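Local coordinates for S-layer domain-containing protein (Ruminiclostridium thermocellum ATCC 27405, PDB 4QVS) that is of unknown function but is probably anchored at the bacterial cell surface and carries a concanavalin A-like lectin/glucanase domain that may recognise carbohydrate, at residues Ala113-Gln116 with Gly121-Thr124. Sequence-based numbering, arbitrary orientation.
Sequences AMTQ and GEKT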
loop_
_atom_site.group_PDB
_atom_site.type_symbol
_atom_site.label_atom_id
_atom_site.label_comp_id
_atom_site.label_asym_id
_atom_site.label_seq_id
_atom_site.Cartn_x
_atom_site.Cartn_y
_atom_site.Cartn_z
ATOM N N ALA A 113 12.971 10.808 0.152
ATOM C CA ALA A 113 13.701 11.501 1.227
ATOM C C ALA A 113 14.433 12.697 0.672
ATOM O O ALA A 113 14.922 12.640 -0.450
ATOM C CB ALA A 113 14.704 10.577 1.874
HETATM N N MSE A 114 14.440 13.786 1.441
HETATM C CA MSE A 114 15.168 15.009 1.131
HETATM C C MSE A 114 15.880 15.321 2.394
HETATM O O MSE A 114 15.290 15.173 3.486
HETATM C CB MSE A 114 14.281 16.225 0.889
HETATM C CG MSE A 114 13.253 16.005 -0.233
HETATM SE SE MSE A 114 12.603 17.690 -1.003
HETATM C CE MSE A 114 14.322 18.508 -1.484
ATOM N N THR A 115 17.147 15.730 2.275
ATOM C CA THR A 115 17.916 16.114 3.440
ATOM C C THR A 115 18.973 17.129 3.077
ATOM O O THR A 115 19.483 17.233 1.935
ATOM C CB THR A 115 18.612 14.934 4.154
ATOM O OG1 THR A 115 19.184 15.367 5.387
ATOM C CG2 THR A 115 19.705 14.368 3.337
ATOM N N GLN A 116 19.259 17.888 4.107
ATOM C CA GLN A 116 20.247 18.907 4.109
ATOM C C GLN A 116 21.247 18.562 5.247
ATOM O O GLN A 116 22.222 19.256 5.413
ATOM C CB GLN A 116 19.533 20.237 4.363
ATOM C CG GLN A 116 20.250 21.463 3.834
ATOM C CD GLN A 116 19.427 22.738 3.984
ATOM O OE1 GLN A 116 19.005 23.338 2.986
ATOM N NE2 GLN A 116 19.164 23.134 5.231
ATOM N N GLY A 121 19.158 13.061 8.892
ATOM C CA GLY A 121 18.265 14.198 8.870
ATOM C C GLY A 121 17.227 14.064 7.781
ATOM O O GLY A 121 16.532 14.991 7.481
ATOM N N GLU A 122 17.137 12.923 7.164
ATOM C CA GLU A 122 16.152 12.781 6.096
ATOM C C GLU A 122 14.724 13.095 6.519
ATOM O O GLU A 122 14.285 12.697 7.582
ATOM C CB GLU A 122 16.193 11.380 5.542
ATOM C CG GLU A 122 17.407 11.119 4.674
ATOM C CD GLU A 122 17.375 9.722 4.072
ATOM O OE1 GLU A 122 16.428 8.980 4.359
ATOM O OE2 GLU A 122 18.296 9.351 3.316
ATOM N N LYS A 123 14.054 13.893 5.701
ATOM C CA LYS A 123 12.621 14.174 5.839
ATOM C C LYS A 123 12.062 13.299 4.740
ATOM O O LYS A 123 12.491 13.407 3.589
ATOM C CB LYS A 123 12.240 15.632 5.558
ATOM C CG LYS A 123 12.944 16.694 6.367
ATOM C CD LYS A 123 12.824 16.444 7.849
ATOM C CE LYS A 123 13.705 17.418 8.606
ATOM N NZ LYS A 123 13.869 16.924 9.995
ATOM N N THR A 124 11.077 12.478 5.070
ATOM C CA THR A 124 10.613 11.461 4.159
ATOM C C THR A 124 9.122 11.359 3.926
ATOM O O THR A 124 8.322 11.891 4.689
ATOM C CB THR A 124 10.953 10.133 4.776
ATOM O OG1 THR A 124 10.162 9.991 5.952
ATOM C CG2 THR A 124 12.425 10.101 5.172
#
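M114 and K123 form an antiparallel hydrogen-bonded pair whose two backbone bonds run in opposite directions: K123 N donates to M114 O, almost straight at 174°. M114 N donates in turn to K123 O at 2.9 Å. One step along, A113 faces T124 as a non-hydrogen-bonded pair, and the CA of A113 lies 3.3 Å from K123 O in a CA-H...O contact. These bonds join strands 110-115 and 123-126 into a β-hairpin, with 123-126 the outermost strand within this chain of a four-stranded antiparallel sheet in the concanavalin A-like domain. On the A113 and T124 face, the extended chain of E122 runs past the methyl of A113, with OE1 3.4 Å from A113 CB. Its CG also packs on T115 CB at 4.0 Å, and OE2 reaches strand 99-104, where it makes a salt bridge to R101 NH2 and a hydrogen bond with Y99 OH. T115 OG1, anti to the backbone N (chi1 -172°), is turned to the connecting loop and hydrogen-bonds with S117 N and G118 O; it also touches G121 C at 3.4 Å. The side chains of M114 and K123 leave on the other face, where M114 packs on P167 and K123 on L163 of the second subunit.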